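Local coordinates for protein pyruvate carboxylase n-terminal domain (Aquifex aeolicus, PDB 1ULZ) that is a biotin carboxylase subunit of pyruvate carboxylase, a bacterial protein containing an ATP-grasp domain, at residues Y254-I257 and V258-A261; I276-Q279 and E280-Y284; T321-Q324 and E325-K328. The protein carries 1 engineered substitution. One frame throughout, in Å; residues are numbered along the deposited sequence.

Contact 1 (Y254-I257 and V258-A261); sequences YGNI and VTKA
Tyr-254 O and Val-258 N, 2.9 Å apart, form the first of four i to i+4 bonds joining 254-257 to 258-261 within helix 248-264. The same pattern carries Thr-259 N to Gly-255 O at 3.0 Å, Lys-260 N to Asn-256 O, and Ala-261 N to Ile-257 O. That last carbonyl has a second donor, the ammonium group of Lys-260, whose NZ lies 3.1 Å from Ile-257 O in the carbonyl plane, on a lone pair. The lysine chain leaves the backbone with CG anti to N and then curls at chi3 (59°) and chi4 (63°), folding its end back over the preceding turn instead of extending outward. Ile-257 lies alongside, pointing the same way, with its CG2 methyl 3.8 Å from Lys-260 NZ. Val-258 sets its CG2 branch close to the backbone, 3.1 Å from Tyr-254 O. On another side of the helix, Thr-259 OG1 stands between its own backbone N and carbonyl carbon (chi1 58°), which brings it 3.2 Å from Asn-256 O. A water 2.7 Å from Thr-259 OG1 bridges, through a weak bond, to Asn-256 OD1. Lys-260 NZ also bonds to Ala-125 O, so one ammonium ties the helix to a nearby loop, and Ala-261 packs on that loop at Ala-125 and Val-127. Tyr-254 OH bonds to Leu-283 N, while Val-258 packs on Tyr-210 and Val-212 of strand 206-214 and on Met-273 and Phe-275 of strand 269-277, seating helix 248-264 against the antiparallel sheet.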
loop_
_atom_site.group_PDB
_atom_site.type_symbol
_atom_site.label_atom_id
_atom_site.label_comp_id
_atom_site.label_asym_id
_atom_site.label_seq_id
_atom_site.Cartn_x
_atom_site.Cartn_y
_atom_site.Cartn_z
ATOM N N TYR A 254 4.870 0.512 -29.231
ATOM C CA TYR A 254 3.465 0.102 -29.239
ATOM C C TYR A 254 2.604 1.118 -28.485
ATOM O O TYR A 254 1.456 1.381 -28.860
ATOM C CB TYR A 254 3.314 -1.300 -28.630
ATOM C CG TYR A 254 3.726 -2.423 -29.573
ATOM C CD1 TYR A 254 3.023 -2.659 -30.748
ATOM C CD2 TYR A 254 4.818 -3.237 -29.292
ATOM C CE1 TYR A 254 3.394 -3.672 -31.618
ATOM C CE2 TYR A 254 5.194 -4.252 -30.158
ATOM C CZ TYR A 254 4.478 -4.461 -31.320
ATOM O OH TYR A 254 4.841 -5.459 -32.195
ATOM N N GLY A 255 3.167 1.697 -27.430
ATOM C CA GLY A 255 2.444 2.696 -26.665
ATOM C C GLY A 255 2.014 3.866 -27.541
ATOM O O GLY A 255 0.851 4.266 -27.525
ATOM N N ASN A 256 2.944 4.420 -28.316
ATOM C CA ASN A 256 2.609 5.542 -29.196
ATOM C C ASN A 256 1.597 5.137 -30.269
ATOM O O ASN A 256 0.744 5.935 -30.664
ATOM C CB ASN A 256 3.869 6.113 -29.851
ATOM C CG ASN A 256 4.733 6.900 -28.872
ATOM O OD1 ASN A 256 4.239 7.767 -28.145
ATOM N ND2 ASN A 256 6.031 6.612 -28.863
ATOM N N ILE A 257 1.689 3.899 -30.741
ATOM C CA ILE A 257 0.744 3.420 -31.739
ATOM C C ILE A 257 -0.640 3.424 -31.100
ATOM O O ILE A 257 -1.635 3.809 -31.723
ATOM C CB ILE A 257 1.097 1.991 -32.205
ATOM C CG1 ILE A 257 2.311 2.043 -33.140
ATOM C CG2 ILE A 257 -0.099 1.354 -32.888
ATOM C CD1 ILE A 257 2.761 0.686 -33.646
ATOM N N VAL A 258 -0.687 3.006 -29.839
ATOM C CA VAL A 258 -1.924 2.966 -29.069
ATOM C C VAL A 258 -2.553 4.356 -28.914
ATOM O O VAL A 258 -3.726 4.553 -29.242
ATOM C CB VAL A 258 -1.670 2.371 -27.659
ATOM C CG1 VAL A 258 -2.882 2.592 -26.764
ATOM C CG2 VAL A 258 -1.359 0.879 -27.775
ATOM N N THR A 259 -1.775 5.314 -28.414
ATOM C CA THR A 259 -2.277 6.673 -28.208
ATOM C C THR A 259 -2.599 7.398 -29.514
ATOM O O THR A 259 -3.510 8.221 -29.558
ATOM C CB THR A 259 -1.293 7.517 -27.359
ATOM O OG1 THR A 259 -0.013 7.571 -27.998
ATOM C CG2 THR A 259 -1.136 6.895 -25.973
ATOM N N LYS A 260 -1.867 7.085 -30.578
ATOM C CA LYS A 260 -2.132 7.693 -31.883
ATOM C C LYS A 260 -3.505 7.234 -32.374
ATOM O O LYS A 260 -4.311 8.035 -32.851
ATOM C CB LYS A 260 -1.083 7.259 -32.905
ATOM C CG LYS A 260 -1.627 7.229 -34.334
ATOM C CD LYS A 260 -0.736 6.422 -35.274
ATOM C CE LYS A 260 -0.572 4.956 -34.818
ATOM N NZ LYS A 260 -1.833 4.173 -34.797
ATOM N N ALA A 261 -3.756 5.935 -32.255
ATOM C CA ALA A 261 -5.020 5.350 -32.686
ATOM C C ALA A 261 -6.164 5.847 -31.810
ATOM O O ALA A 261 -7.257 6.119 -32.302
ATOM C CB ALA A 261 -4.939 3.824 -32.630
HETATM O O HOH W 1 1.607 8.513 -26.113
#

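Contact 2 (I276-Q279 and E280-Y284); sequences IADQ and EGNLY
Asp-278 grips Asn-282 across the tip of a beta hairpin whose arms are strands 269-277 and 283-289. The connection is a type I turn from Asp-278 to Gly-281 combined with a G1 beta bulge at Gly-281, whose phi is positive and whose N bonds to Asp-278 O. The aspartate holds its CG between the backbone N and the carbonyl carbon (chi1 63°), which turns the carboxylate in over the loop. There OD1 takes two backbone N-H groups from opposite faces of its plane: Glu-280 N at 2.7 Å from Asp-278 OD1, closing an Asx turn, and Asn-282 N at 3.1 Å. Asn-282 ND2 approaches Asp-278 OD2 on the syn lone pair at 3.3 Å, whereas Tyr-284 OH donates to it from the anti side at 3.1 Å, somewhat out of the carboxylate plane. Four donors fix the group's rotation. With Tyr-284 CG anti to the carbonyl carbon (chi1 -49°), the ring brings its OH to the aspartate, standing at 69° to the carboxylate, its edge passing Ile-276 O near the ring plane. Ile-276 and Tyr-284, a hydrogen-bonded antiparallel pair, cross their side chains at about a right angle, with Ile-276 CG1 3.9 Å from Tyr-284 CB; both pack on Val-130 and Ile-202. On the other sheet face, towards Ile-208, the non-hydrogen-bonded pair is tight: Ala-277 CB and Leu-283 CD2 are 3.3 Å apart.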
loop_
_atom_site.group_PDB
_atom_site.type_symbol
_atom_site.label_atom_id
_atom_site.label_comp_id
_atom_site.label_asym_id
_atom_site.label_seq_id
_atom_site.Cartn_x
_atom_site.Cartn_y
_atom_site.Cartn_z
ATOM N N ILE A 276 -2.514 -9.744 -28.321
ATOM C CA ILE A 276 -1.994 -11.079 -28.074
ATOM C C ILE A 276 -0.566 -10.955 -28.567
ATOM O O ILE A 276 -0.316 -10.343 -29.605
ATOM C CB ILE A 276 -2.724 -12.182 -28.866
ATOM C CG1 ILE A 276 -2.758 -11.844 -30.352
ATOM C CG2 ILE A 276 -4.121 -12.366 -28.321
ATOM C CD1 ILE A 276 -3.486 -12.876 -31.168
ATOM N N ALA A 277 0.380 -11.496 -27.815
ATOM C CA ALA A 277 1.778 -11.402 -28.213
ATOM C C ALA A 277 2.308 -12.774 -28.565
ATOM O O ALA A 277 1.904 -13.771 -27.965
ATOM C CB ALA A 277 2.603 -10.800 -27.087
ATOM N N ASP A 278 3.209 -12.829 -29.542
ATOM C CA ASP A 278 3.785 -14.107 -29.925
ATOM C C ASP A 278 5.079 -14.278 -29.145
ATOM O O ASP A 278 5.475 -13.389 -28.382
ATOM C CB ASP A 278 4.052 -14.172 -31.439
ATOM C CG ASP A 278 5.063 -13.144 -31.910
ATOM O OD1 ASP A 278 5.935 -12.745 -31.114
ATOM O OD2 ASP A 278 5.003 -12.746 -33.094
ATOM N N GLN A 279 5.734 -15.418 -29.339
ATOM C CA GLN A 279 6.977 -15.726 -28.640
ATOM C C GLN A 279 8.076 -14.692 -28.831
ATOM O O GLN A 279 8.991 -14.604 -28.018
ATOM C CB GLN A 279 7.501 -17.102 -29.078
ATOM C CG GLN A 279 6.595 -18.264 -28.688
ATOM C CD GLN A 279 7.187 -19.614 -29.060
ATOM O OE1 GLN A 279 6.483 -20.628 -29.093
ATOM N NE2 GLN A 279 8.490 -19.634 -29.337
ATOM N N GLU A 280 8.006 -13.909 -29.899
ATOM C CA GLU A 280 9.052 -12.921 -30.132
ATOM C C GLU A 280 8.732 -11.571 -29.525
ATOM O O GLU A 280 9.587 -10.683 -29.497
ATOM C CB GLU A 280 9.319 -12.756 -31.630
ATOM C CG GLU A 280 9.688 -14.046 -32.328
ATOM C CD GLU A 280 8.464 -14.853 -32.708
ATOM O OE1 GLU A 280 8.607 -16.050 -33.059
ATOM O OE2 GLU A 280 7.351 -14.282 -32.665
ATOM N N GLY A 281 7.508 -11.402 -29.039
ATOM C CA GLY A 281 7.153 -10.127 -28.447
ATOM C C GLY A 281 6.400 -9.210 -29.393
ATOM O O GLY A 281 6.272 -8.013 -29.129
ATOM N N ASN A 282 5.908 -9.757 -30.500
ATOM C CA ASN A 282 5.145 -8.960 -31.456
ATOM C C ASN A 282 3.687 -8.947 -31.009
ATOM O O ASN A 282 3.145 -9.979 -30.615
ATOM C CB ASN A 282 5.255 -9.559 -32.862
ATOM C CG ASN A 282 6.635 -9.389 -33.456
ATOM O OD1 ASN A 282 7.071 -8.268 -33.732
ATOM N ND2 ASN A 282 7.341 -10.499 -33.649
ATOM N N LEU A 283 3.050 -7.782 -31.075
ATOM C CA LEU A 283 1.660 -7.654 -30.650
ATOM C C LEU A 283 0.671 -7.530 -31.801
ATOM O O LEU A 283 0.992 -6.992 -32.857
ATOM C CB LEU A 283 1.493 -6.439 -29.731
ATOM C CG LEU A 283 2.449 -6.312 -28.545
ATOM C CD1 LEU A 283 2.010 -5.155 -27.656
ATOM C CD2 LEU A 283 2.462 -7.605 -27.754
ATOM N N TYR A 284 -0.538 -8.031 -31.571
ATOM C CA TYR A 284 -1.613 -7.975 -32.553
ATOM C C TYR A 284 -2.895 -7.593 -31.803
ATOM O O TYR A 284 -3.312 -8.287 -30.875
ATOM C CB TYR A 284 -1.793 -9.330 -33.240
ATOM C CG TYR A 284 -0.514 -9.946 -33.763
ATOM C CD1 TYR A 284 0.300 -10.717 -32.937
ATOM C CD2 TYR A 284 -0.132 -9.783 -35.091
ATOM C CE1 TYR A 284 1.449 -11.313 -33.415
ATOM C CE2 TYR A 284 1.023 -10.377 -35.580
ATOM C CZ TYR A 284 1.807 -11.142 -34.739
ATOM O OH TYR A 284 2.946 -11.755 -35.222
#

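Contact 3 (T321-Q324 and E325-K328); sequences TIKQ and EDVK
The carboxylate of Asp-326 turns back on Lys-323, whose backbone N meets OD2 at 2.9 Å from above the carboxylate plane, 37° out of it. Asp-326 OD2 also lies 3.4 Å from Lys-323 CB, so the aspartate touches both backbone and side chain of that residue. The amide of Gln-324 is approached at its nitrogen end: the CG2 methyl of Val-327 stands off one face of the group, 3.5 Å from Gln-324 NE2. Gln-324 CG is anti to the backbone N (chi1 -171°) and the chain bends at chi2, folding the amide round to the valine; its OE1 accepts from His-222 N. The Glu-325 side chain runs alongside that of Lys-323, with OE2 3.4 Å from Lys-323 CD. Lys-323 NZ stays 4.7 Å from Asp-326 OD2 and makes no salt bridge with either acid. Ile-322 CG2 packs 4.2 Å from Val-327 CG2, the two side chains crossing at about a right angle, and Ile-322 continues on to Trp-310 and Ile-221. In the backbone, Asp-326 N bonds to Lys-323 O at 2.8 Å and Val-327 N to Gln-324 O at 3.1 Å. These successive i to i+3 bonds make a short 3-10 turn in the loop between helix 307-315 and strand 332-339. The Asp-326 side chain returning to the backbone N of Lys-323, in the N-cap position of the 3-10 segment, reproduces one half of a capping box.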
loop_
_atom_site.group_PDB
_atom_site.type_symbol
_atom_site.label_atom_id
_atom_site.label_comp_id
_atom_site.label_asym_id
_atom_site.label_seq_id
_atom_site.Cartn_x
_atom_site.Cartn_y
_atom_site.Cartn_z
ATOM N N THR A 321 -2.972 16.664 -16.796
ATOM C CA THR A 321 -1.688 17.344 -16.665
ATOM C C THR A 321 -0.471 16.428 -16.630
ATOM O O THR A 321 0.489 16.689 -15.912
ATOM C CB THR A 321 -1.674 18.232 -15.413
ATOM O OG1 THR A 321 -1.908 17.425 -14.254
ATOM C CG2 THR A 321 -2.760 19.312 -15.515
ATOM N N ILE A 322 -0.512 15.357 -17.413
ATOM C CA ILE A 322 0.597 14.411 -17.485
ATOM C C ILE A 322 1.001 14.219 -18.942
ATOM O O ILE A 322 0.169 13.856 -19.769
ATOM C CB ILE A 322 0.206 13.022 -16.935
ATOM C CG1 ILE A 322 -0.281 13.134 -15.490
ATOM C CG2 ILE A 322 1.400 12.082 -17.020
ATOM C CD1 ILE A 322 -0.685 11.789 -14.881
ATOM N N LYS A 323 2.266 14.473 -19.259
ATOM C CA LYS A 323 2.747 14.287 -20.626
ATOM C C LYS A 323 3.281 12.859 -20.716
ATOM O O LYS A 323 3.689 12.293 -19.708
ATOM C CB LYS A 323 3.877 15.274 -20.941
ATOM C CG LYS A 323 3.508 16.750 -20.843
ATOM C CD LYS A 323 4.733 17.620 -21.173
ATOM C CE LYS A 323 4.464 19.111 -20.958
ATOM N NZ LYS A 323 4.179 19.435 -19.524
ATOM N N GLN A 324 3.292 12.280 -21.912
ATOM C CA GLN A 324 3.771 10.907 -22.078
ATOM C C GLN A 324 5.180 10.702 -21.529
ATOM O O GLN A 324 5.500 9.642 -20.979
ATOM C CB GLN A 324 3.749 10.507 -23.553
ATOM C CG GLN A 324 4.031 9.034 -23.780
ATOM C CD GLN A 324 3.007 8.144 -23.096
ATOM O OE1 GLN A 324 1.831 8.146 -23.454
ATOM N NE2 GLN A 324 3.450 7.387 -22.105
ATOM N N GLU A 325 6.022 11.721 -21.678
ATOM C CA GLU A 325 7.394 11.640 -21.203
ATOM C C GLU A 325 7.466 11.566 -19.685
ATOM O O GLU A 325 8.474 11.125 -19.139
ATOM C CB GLU A 325 8.190 12.844 -21.696
ATOM C CG GLU A 325 7.682 14.157 -21.139
ATOM C CD GLU A 325 8.230 15.349 -21.884
ATOM O OE1 GLU A 325 9.453 15.599 -21.796
ATOM O OE2 GLU A 325 7.436 16.033 -22.568
ATOM N N ASP A 326 6.410 12.000 -19.000
ATOM C CA ASP A 326 6.398 11.956 -17.535
ATOM C C ASP A 326 6.024 10.563 -17.011
ATOM O O ASP A 326 6.178 10.283 -15.822
ATOM C CB ASP A 326 5.393 12.964 -16.946
ATOM C CG ASP A 326 5.626 14.396 -17.419
ATOM O OD1 ASP A 326 6.798 14.815 -17.566
ATOM O OD2 ASP A 326 4.619 15.113 -17.627
ATOM N N VAL A 327 5.524 9.701 -17.892
ATOM C CA VAL A 327 5.115 8.355 -17.490
ATOM C C VAL A 327 6.307 7.428 -17.312
ATOM O O VAL A 327 6.913 6.997 -18.290
ATOM C CB VAL A 327 4.147 7.719 -18.531
ATOM C CG1 VAL A 327 3.616 6.393 -18.000
ATOM C CG2 VAL A 327 2.992 8.671 -18.833
ATOM N N LYS A 328 6.637 7.125 -16.060
ATOM C CA LYS A 328 7.759 6.245 -15.753
ATOM C C LYS A 328 7.277 4.883 -15.260
ATOM O O LYS A 328 6.164 4.747 -14.752
ATOM C CB LYS A 328 8.658 6.872 -14.684
ATOM C CG LYS A 328 9.167 8.263 -15.022
ATOM C CD LYS A 328 9.955 8.284 -16.321
ATOM C CE LYS A 328 10.546 9.668 -16.553
ATOM N NZ LYS A 328 11.133 9.813 -17.920
#

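Contacts 1 and 2 share the sheet, one as the helix laid on it and the other as the hairpin at its edge, and they meet where the tyrosine of the helix reaches the hairpin. Contact 3 lies on the surface, about 26 Å from contact 2 between centres, and touches contact 1 where Thr-259 CG2 packs near Gln-324 OE1. Chemistry follows place: the largely buried helix relies on repeating i to i+4 backbone bonds, the partly buried hairpin on one aspartate gathering several donors, and the exposed 3-10 turn on i to i+3 bonds with a carboxylate closing back on the chain.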